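Long-range contacts in beta-phenylalanine aminotransferase (Variovorax paradoxus, PDB 4AO9), which probably transfers the amino group of beta-phenylalanine to a keto acid acceptor with the help of pyridoxal-5'-phosphate, as a class-III aminotransferase: residues Gly234-Gln239 with Gly385-Ser390; Val367-Thr372 with Ala380-Gly385; Ile143-Phe148 with Gly300-Met305. One frame throughout, in Å; residues are numbered along the deposited sequence.

Contact 1. Residues Gly234-Gln239 with Gly385-Ser390; sequences GCIPGQ and GDVRSS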
loop_
_atom_site.group_PDB
_atom_site.type_symbol
_atom_site.label_atom_id
_atom_site.label_comp_id
_atom_site.label_asym_id
_atom_site.label_seq_id
_atom_site.Cartn_x
_atom_site.Cartn_y
_atom_site.Cartn_z
ATOM N N GLY A 234 20.224 10.947 -1.429
ATOM C CA GLY A 234 20.743 12.262 -1.008
ATOM C C GLY A 234 20.436 13.466 -1.892
ATOM O O GLY A 234 21.250 14.402 -1.964
ATOM N N CYS A 235 19.275 13.471 -2.559
ATOM C CA CYS A 235 18.910 14.573 -3.473
ATOM C C CYS A 235 20.010 14.831 -4.505
ATOM O O CYS A 235 20.609 15.916 -4.560
ATOM C CB CYS A 235 18.567 15.855 -2.707
ATOM S SG CYS A 235 17.114 15.690 -1.681
ATOM N N ILE A 236 20.253 13.810 -5.323
ATOM C CA ILE A 236 21.288 13.831 -6.350
ATOM C C ILE A 236 20.625 14.006 -7.722
ATOM O O ILE A 236 20.009 13.076 -8.237
ATOM C CB ILE A 236 22.110 12.521 -6.337
ATOM C CG1 ILE A 236 22.633 12.219 -4.926
ATOM C CG2 ILE A 236 23.241 12.601 -7.368
ATOM C CD1 ILE A 236 23.487 10.964 -4.821
ATOM N N PRO A 237 20.731 15.205 -8.322
ATOM C CA PRO A 237 20.131 15.428 -9.636
ATOM C C PRO A 237 20.699 14.515 -10.712
ATOM O O PRO A 237 21.922 14.318 -10.793
ATOM C CB PRO A 237 20.486 16.896 -9.936
ATOM C CG PRO A 237 20.627 17.495 -8.582
ATOM C CD PRO A 237 21.331 16.443 -7.793
ATOM N N GLY A 238 19.804 13.949 -11.519
ATOM C CA GLY A 238 20.208 13.238 -12.731
ATOM C C GLY A 238 20.639 14.265 -13.751
ATOM O O GLY A 238 19.931 15.245 -14.004
ATOM N N GLN A 239 21.806 14.036 -14.332
ATOM C CA GLN A 239 22.346 14.979 -15.311
ATOM C C GLN A 239 21.649 14.808 -16.660
ATOM O O GLN A 239 21.296 13.692 -17.030
ATOM C CB GLN A 239 23.859 14.807 -15.426
ATOM C CG GLN A 239 24.603 15.097 -14.118
ATOM C CD GLN A 239 24.317 16.493 -13.556
ATOM O OE1 GLN A 239 23.784 16.640 -12.448
ATOM N NE2 GLN A 239 24.654 17.516 -14.324
ATOM N N GLY A 385 33.221 18.875 -3.223
ATOM C CA GLY A 385 33.224 18.550 -4.650
ATOM C C GLY A 385 31.863 18.164 -5.196
ATOM O O GLY A 385 30.859 18.210 -4.485
ATOM N N ASP A 386 31.836 17.768 -6.465
ATOM C CA ASP A 386 30.594 17.397 -7.130
ATOM C C ASP A 386 30.049 16.078 -6.599
ATOM O O ASP A 386 30.777 15.086 -6.487
ATOM C CB ASP A 386 30.811 17.314 -8.650
ATOM C CG ASP A 386 31.083 18.670 -9.281
ATOM O OD1 ASP A 386 30.739 19.708 -8.676
ATOM O OD2 ASP A 386 31.645 18.692 -10.401
ATOM N N VAL A 387 28.768 16.077 -6.246
ATOM C CA VAL A 387 28.093 14.840 -5.874
ATOM C C VAL A 387 27.242 14.389 -7.061
ATOM O O VAL A 387 26.242 15.038 -7.414
ATOM C CB VAL A 387 27.223 15.015 -4.615
ATOM C CG1 VAL A 387 26.456 13.732 -4.305
ATOM C CG2 VAL A 387 28.085 15.419 -3.410
ATOM N N ARG A 388 27.665 13.293 -7.686
ATOM C CA ARG A 388 26.990 12.773 -8.875
ATOM C C ARG A 388 26.313 11.427 -8.663
ATOM O O ARG A 388 25.425 11.061 -9.435
ATOM C CB ARG A 388 27.979 12.685 -10.038
ATOM C CG ARG A 388 28.408 14.050 -10.569
ATOM C CD ARG A 388 27.263 14.721 -11.332
ATOM N NE ARG A 388 27.661 16.003 -11.911
ATOM C CZ ARG A 388 27.584 17.174 -11.283
ATOM N NH1 ARG A 388 27.117 17.252 -10.042
ATOM N NH2 ARG A 388 27.981 18.277 -11.904
ATOM N N SER A 389 26.724 10.695 -7.627
ATOM C CA SER A 389 26.101 9.417 -7.269
ATOM C C SER A 389 26.377 9.118 -5.806
ATOM O O SER A 389 27.195 9.795 -5.178
ATOM C CB SER A 389 26.615 8.267 -8.152
ATOM O OG SER A 389 27.933 7.848 -7.769
ATOM N N SER A 390 25.719 8.094 -5.271
ATOM C CA SER A 390 25.911 7.715 -3.875
ATOM C C SER A 390 27.351 7.280 -3.589
ATOM O O SER A 390 27.806 7.364 -2.450
ATOM C CB SER A 390 24.922 6.620 -3.468
ATOM O OG SER A 390 25.021 5.513 -4.341
#
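With CG set opposite the carbonyl carbon (chi1 -62°) and the chain folded back at chi2, Gln239 lays its amide over the guanidinium of Arg388, where the bend at chi2 (-72°) turns the chain back, bringing the group to Gln239 although CB starts away. The two flat groups are stacked, their planes 9° apart. Gln239 CD comes 3.8 Å from Arg388 NE, and OE1 of the same glutamine stands 4.0 Å from Arg388 CZ, towards the rim of the group. No hydrogen bond links the pair, while the opposite guanidinium face is met by CB of Asp386, whose carboxylate is a long, purely electrostatic partner of the arginine. With an alanine here, the guanidinium would probably lose the flat cover on one of its faces and become freer to swing.

Ile236 supplies the apolar half of the contact. Its CG2 branch presses on the backbone of Arg388, 3.4 Å from Arg388 O, and CD1 reaches on to the next peptide, 3.6 Å from Ser389 C. The same CD1 lies 4.1 Å from Val387 CG1, the two side chains crossing at about a right angle. Val387 also packs on Gln370 and Thr372 of strand 370-374.

Ile236 and Pro237 form the second strand of a small antiparallel ribbon with 229-230; at its start Cys235 and Ile236 both face Gln230, a G1 beta bulge. The loop between strand 377-381 and helix 398-410 packs on it, the Ile236 side chain about 12 Å from the pyridoxal-5'-phosphate. Asn205 joins the segments, its ND2 donating to both Pro237 O and Arg388 O. Direct contact thus rests on van der Waals packing and one stacked polar pair, with the Asp386 carboxylate likely to ease the charge of Arg388.

Contact 2. Residues Val367-Thr372 with Ala380-Gly385; sequences VAMQFT and AHFVQG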
loop_
_atom_site.group_PDB
_atom_site.type_symbol
_atom_site.label_atom_id
_atom_site.label_comp_id
_atom_site.label_asym_id
_atom_site.label_seq_id
_atom_site.Cartn_x
_atom_site.Cartn_y
_atom_site.Cartn_z
ATOM N N VAL A 367 34.285 24.884 5.076
ATOM C CA VAL A 367 33.992 23.521 5.524
ATOM C C VAL A 367 33.608 22.615 4.354
ATOM O O VAL A 367 33.038 23.074 3.361
ATOM C CB VAL A 367 32.892 23.476 6.622
ATOM C CG1 VAL A 367 33.420 24.069 7.919
ATOM C CG2 VAL A 367 31.620 24.195 6.168
ATOM N N ALA A 368 33.941 21.333 4.474
ATOM C CA ALA A 368 33.488 20.329 3.512
ATOM C C ALA A 368 32.050 19.926 3.860
ATOM O O ALA A 368 31.794 18.871 4.450
ATOM C CB ALA A 368 34.413 19.127 3.505
ATOM N N MET A 369 31.135 20.821 3.510
ATOM C CA MET A 369 29.711 20.662 3.753
ATOM C C MET A 369 29.000 21.350 2.595
ATOM O O MET A 369 29.416 22.414 2.133
ATOM C CB MET A 369 29.323 21.282 5.100
ATOM C CG MET A 369 27.892 20.999 5.551
ATOM S SD MET A 369 27.507 21.860 7.093
ATOM C CE MET A 369 25.871 21.192 7.402
ATOM N N GLN A 370 27.945 20.717 2.096
ATOM C CA GLN A 370 27.181 21.289 1.001
ATOM C C GLN A 370 25.761 20.750 1.050
ATOM O O GLN A 370 25.473 19.791 1.763
ATOM C CB GLN A 370 27.820 20.942 -0.342
ATOM C CG GLN A 370 27.846 19.455 -0.649
ATOM C CD GLN A 370 28.444 19.193 -2.001
ATOM O OE1 GLN A 370 27.829 19.470 -3.029
ATOM N NE2 GLN A 370 29.658 18.672 -2.010
ATOM N N PHE A 371 24.884 21.390 0.289
ATOM C CA PHE A 371 23.511 20.937 0.140
ATOM C C PHE A 371 23.254 20.674 -1.331
ATOM O O PHE A 371 23.454 21.553 -2.168
ATOM C CB PHE A 371 22.549 21.991 0.686
ATOM C CG PHE A 371 22.565 22.101 2.186
ATOM C CD1 PHE A 371 23.618 22.746 2.846
ATOM C CD2 PHE A 371 21.535 21.544 2.950
ATOM C CE1 PHE A 371 23.639 22.835 4.238
ATOM C CE2 PHE A 371 21.546 21.646 4.341
ATOM C CZ PHE A 371 22.600 22.288 4.987
ATOM N N THR A 372 22.852 19.447 -1.645
ATOM C CA THR A 372 22.526 19.059 -3.018
ATOM C C THR A 372 21.013 18.998 -3.197
ATOM O O THR A 372 20.285 18.799 -2.227
ATOM C CB THR A 372 23.157 17.691 -3.399
ATOM O OG1 THR A 372 22.749 16.675 -2.472
ATOM C CG2 THR A 372 24.676 17.784 -3.386
ATOM N N ALA A 380 21.838 17.835 3.163
ATOM C CA ALA A 380 23.166 18.152 3.695
ATOM C C ALA A 380 24.104 16.972 3.459
ATOM O O ALA A 380 23.717 15.814 3.655
ATOM C CB ALA A 380 23.074 18.458 5.180
ATOM N N HIS A 381 25.332 17.258 3.028
ATOM C CA HIS A 381 26.369 16.234 2.896
ATOM C C HIS A 381 27.688 16.792 3.391
ATOM O O HIS A 381 28.046 17.919 3.059
ATOM C CB HIS A 381 26.544 15.783 1.441
ATOM C CG HIS A 381 25.315 15.168 0.842
ATOM N ND1 HIS A 381 24.809 13.956 1.257
ATOM C CD2 HIS A 381 24.501 15.599 -0.150
ATOM C CE1 HIS A 381 23.727 13.672 0.554
ATOM N NE2 HIS A 381 23.519 14.649 -0.309
ATOM N N PHE A 382 28.403 15.996 4.179
ATOM C CA PHE A 382 29.734 16.383 4.651
ATOM C C PHE A 382 30.822 15.864 3.717
ATOM O O PHE A 382 31.601 14.974 4.056
ATOM C CB PHE A 382 29.938 15.950 6.100
ATOM C CG PHE A 382 29.027 16.659 7.051
ATOM C CD1 PHE A 382 29.342 17.938 7.513
ATOM C CD2 PHE A 382 27.827 16.075 7.443
ATOM C CE1 PHE A 382 28.490 18.610 8.377
ATOM C CE2 PHE A 382 26.969 16.735 8.304
ATOM C CZ PHE A 382 27.293 18.003 8.773
ATOM N N VAL A 383 30.831 16.435 2.519
ATOM C CA VAL A 383 31.787 16.081 1.480
ATOM C C VAL A 383 32.046 17.325 0.624
ATOM O O VAL A 383 31.175 18.192 0.491
ATOM C CB VAL A 383 31.271 14.878 0.631
ATOM C CG1 VAL A 383 30.174 15.310 -0.346
ATOM C CG2 VAL A 383 32.412 14.192 -0.099
ATOM N N GLN A 384 33.258 17.426 0.081
ATOM C CA GLN A 384 33.598 18.493 -0.857
ATOM C C GLN A 384 33.505 17.971 -2.293
ATOM O O GLN A 384 33.656 16.769 -2.541
ATOM C CB GLN A 384 34.999 19.063 -0.547
ATOM C CG GLN A 384 35.481 20.233 -1.438
ATOM C CD GLN A 384 34.496 21.401 -1.527
ATOM O OE1 GLN A 384 34.162 21.857 -2.625
ATOM N NE2 GLN A 384 34.027 21.886 -0.374
ATOM N N GLY A 385 33.221 18.875 -3.223
ATOM C CA GLY A 385 33.224 18.550 -4.650
ATOM C C GLY A 385 31.863 18.164 -5.196
ATOM O O GLY A 385 30.859 18.210 -4.485
HETATM O O HOH W 1 33.055 24.335 0.960
#
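Gln370 and His381 form the antiparallel hydrogen-bonded pair of the beta hairpin 370-374/377-381, joined by Gln370 N to His381 O (3.0 Å) and His381 N to Gln370 O (2.8 Å). From CB, the side chain of Gln370 places CG between its backbone N and carbonyl carbon (chi1 63°), 3.7 Å from Val383 O, and runs extended to its amide. CD carries the amide to where Gln370 NE2 bonds two carbonyl oxygens lying in its plane: Gly385 O at 2.8 Å, in the carbonyl plane and almost straight (177°), and Val383 O at 3.0 Å, approached from above that carbonyl's plane. The amide thus turns its N-H side, not OE1, to the carbonyls, which fixes its rotation and ties the chain beyond the strand back to the hairpin.

On the other sheet face, Ala380 CB makes an off-centre CH-pi contact with the Phe371 ring. Met369, fully extended, runs alongside Phe382 in an oblique Met-aromatic contact, and Leu404 of helix 398-410 packs against Met369. Thr372 OG1 and His381 NE2 both meet Gly234 O, and Thr372 OG1 also Cys235 O. At the far end a water bridges the segments, donating to Val367 O at 2.7 Å and accepting from Gln384 NE2 at 3.0 Å.

Contact 3. Residues Ile143-Phe148 with Gly300-Met305; sequences IEQLRF and GRADVM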
loop_
_atom_site.group_PDB
_atom_site.type_symbol
_atom_site.label_atom_id
_atom_site.label_comp_id
_atom_site.label_asym_id
_atom_site.label_seq_id
_atom_site.Cartn_x
_atom_site.Cartn_y
_atom_site.Cartn_z
ATOM N N ILE A 143 1.122 11.263 -18.823
ATOM C CA ILE A 143 0.235 10.234 -18.278
ATOM C C ILE A 143 -1.096 10.327 -19.029
ATOM O O ILE A 143 -1.896 11.247 -18.797
ATOM C CB ILE A 143 0.045 10.406 -16.759
ATOM C CG1 ILE A 143 1.400 10.273 -16.047
ATOM C CG2 ILE A 143 -0.982 9.406 -16.226
ATOM C CD1 ILE A 143 1.346 10.573 -14.554
ATOM N N GLU A 144 -1.299 9.411 -19.973
ATOM C CA GLU A 144 -2.511 9.400 -20.801
ATOM C C GLU A 144 -3.655 8.731 -20.055
ATOM O O GLU A 144 -4.808 9.184 -20.134
ATOM C CB GLU A 144 -2.262 8.697 -22.141
ATOM C CG GLU A 144 -1.217 9.419 -22.973
ATOM C CD GLU A 144 -0.865 8.740 -24.278
ATOM O OE1 GLU A 144 -1.221 7.566 -24.519
ATOM O OE2 GLU A 144 -0.231 9.432 -25.111
ATOM N N GLN A 145 -3.341 7.625 -19.379
ATOM C CA GLN A 145 -4.255 6.999 -18.421
ATOM C C GLN A 145 -3.443 6.520 -17.235
ATOM O O GLN A 145 -2.232 6.320 -17.344
ATOM C CB GLN A 145 -4.966 5.798 -19.022
ATOM C CG GLN A 145 -5.874 6.115 -20.193
ATOM C CD GLN A 145 -6.629 4.893 -20.641
ATOM O OE1 GLN A 145 -6.101 3.780 -20.628
ATOM N NE2 GLN A 145 -7.883 5.084 -21.004
ATOM N N LEU A 146 -4.114 6.341 -16.097
ATOM C CA LEU A 146 -3.449 5.881 -14.877
ATOM C C LEU A 146 -4.337 4.925 -14.110
ATOM O O LEU A 146 -5.524 4.787 -14.420
ATOM C CB LEU A 146 -3.083 7.067 -13.973
ATOM C CG LEU A 146 -4.203 7.968 -13.437
ATOM C CD1 LEU A 146 -4.974 7.336 -12.272
ATOM C CD2 LEU A 146 -3.646 9.318 -12.993
ATOM N N ARG A 147 -3.741 4.256 -13.125
ATOM C CA ARG A 147 -4.486 3.572 -12.069
ATOM C C ARG A 147 -3.902 3.980 -10.721
ATOM O O ARG A 147 -2.713 4.289 -10.625
ATOM C CB ARG A 147 -4.428 2.056 -12.246
ATOM C CG ARG A 147 -5.183 1.568 -13.481
ATOM C CD ARG A 147 -4.978 0.100 -13.697
ATOM N NE ARG A 147 -5.712 -0.747 -12.754
ATOM C CZ ARG A 147 -6.914 -1.281 -12.956
ATOM N NH1 ARG A 147 -7.619 -1.030 -14.062
ATOM N NH2 ARG A 147 -7.418 -2.081 -12.022
ATOM N N PHE A 148 -4.740 3.984 -9.691
ATOM C CA PHE A 148 -4.311 4.310 -8.334
ATOM C C PHE A 148 -3.884 3.070 -7.567
ATOM O O PHE A 148 -4.400 1.962 -7.788
ATOM C CB PHE A 148 -5.451 4.979 -7.567
ATOM C CG PHE A 148 -5.879 6.288 -8.153
ATOM C CD1 PHE A 148 -5.022 7.383 -8.138
ATOM C CD2 PHE A 148 -7.151 6.433 -8.680
ATOM C CE1 PHE A 148 -5.427 8.612 -8.666
ATOM C CE2 PHE A 148 -7.566 7.660 -9.217
ATOM C CZ PHE A 148 -6.704 8.739 -9.218
ATOM N N GLY A 300 0.765 6.348 -17.899
ATOM C CA GLY A 300 1.623 6.677 -19.032
ATOM C C GLY A 300 0.887 6.382 -20.310
ATOM O O GLY A 300 -0.288 6.704 -20.439
ATOM N N ARG A 301 1.572 5.752 -21.253
ATOM C CA ARG A 301 0.988 5.435 -22.562
ATOM C C ARG A 301 -0.295 4.635 -22.431
ATOM O O ARG A 301 -0.329 3.625 -21.733
ATOM C CB ARG A 301 1.976 4.615 -23.388
ATOM C CG ARG A 301 3.127 5.386 -23.959
ATOM C CD ARG A 301 4.263 4.448 -24.378
ATOM N NE ARG A 301 3.828 3.447 -25.364
ATOM C CZ ARG A 301 4.656 2.588 -25.962
ATOM N NH1 ARG A 301 5.953 2.639 -25.691
ATOM N NH2 ARG A 301 4.193 1.687 -26.828
ATOM N N ALA A 302 -1.346 5.082 -23.117
ATOM C CA ALA A 302 -2.617 4.368 -23.121
ATOM C C ALA A 302 -2.479 2.924 -23.629
ATOM O O ALA A 302 -3.148 2.023 -23.112
ATOM C CB ALA A 302 -3.652 5.135 -23.942
ATOM N N ASP A 303 -1.597 2.682 -24.597
ATOM C CA ASP A 303 -1.460 1.317 -25.114
ATOM C C ASP A 303 -0.824 0.359 -24.113
ATOM O O ASP A 303 -1.129 -0.830 -24.121
ATOM C CB ASP A 303 -0.784 1.254 -26.509
ATOM C CG ASP A 303 0.667 1.729 -26.509
ATOM O OD1 ASP A 303 1.073 2.481 -25.600
ATOM O OD2 ASP A 303 1.409 1.359 -27.450
ATOM N N VAL A 304 0.023 0.874 -23.222
ATOM C CA VAL A 304 0.576 0.045 -22.147
ATOM C C VAL A 304 -0.470 -0.134 -21.049
ATOM O O VAL A 304 -0.667 -1.248 -20.532
ATOM C CB VAL A 304 1.895 0.640 -21.589
ATOM C CG1 VAL A 304 2.407 -0.176 -20.398
ATOM C CG2 VAL A 304 2.956 0.694 -22.707
ATOM N N MET A 305 -1.145 0.955 -20.686
ATOM C CA MET A 305 -2.171 0.887 -19.645
ATOM C C MET A 305 -3.362 0.008 -20.050
ATOM O O MET A 305 -4.083 -0.508 -19.183
ATOM C CB MET A 305 -2.630 2.290 -19.252
ATOM C CG MET A 305 -1.543 3.122 -18.552
ATOM S SD MET A 305 -0.841 2.328 -17.074
ATOM C CE MET A 305 -2.272 2.310 -15.977
HETATM O O HOH W 2 -0.649 5.327 -26.170
HETATM O O HOH W 3 -6.070 2.015 -22.521
#
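Backbone hydrogen bonds join Gly300 to the start of strand 145-149: Gly300 N donates to Gln145 O (3.0 Å), while Gly300 O receives Glu144 N at 2.9 Å and, weakly, Gln145 N. Glu144 and Gln145 therefore both face Gly300, a classic beta bulge.

Among side-chain bonds, Glu144 reaches out extended beyond CG, and its OE1 takes Ala302 N at 2.9 Å, nearly straight (175°) and on the anti side, tilted 26° from the carboxylate plane. This oxygen thus meets an amide in the first turn of helix 302-305, where the helix end would probably stabilise its negative charge. One water links Glu144 OE1 to Asp303 N, and another donates to both Gln145 OE1 and Ala302 O.

Van der Waals contacts come from Met305, bent at chi2 and chi3, with CG 3.5 Å from Gln145 O and CE 3.9 Å from Arg147 CG. The polar end of Arg147 turns to His317 and to Asn59 of the second subunit.

Strand 145-149 is outermost in its sheet within this chain and pairs with strand 296-300. Helix 129-139 packs on Ile143, Leu146 and Phe148, helix 152-167 packs on Arg301 and Val304, and Met55 of the second subunit touches Leu146 and Phe148.

Overall arrangement
From the N terminus, residues 143-148 come first and wait for 300-305, so that contact 3 closes a loop of about 150 residues and joins the first strand of the seven-stranded sheet to the end of strand 296-300. Within that loop lies 234-239, whose partner 385-390 follows much later; contact 1 joins the ribbon strand 236-237 to the loop between strand 377-381 and helix 398-410. Contacts 1 and 3 therefore cross along the chain, about 30 Å apart between centres. Contact 2 closes the short turn of a hairpin and is nested inside the loop of contact 1. These two share Gly385 and touch, whereas contact 3 sits across the chain's centre from contact 2.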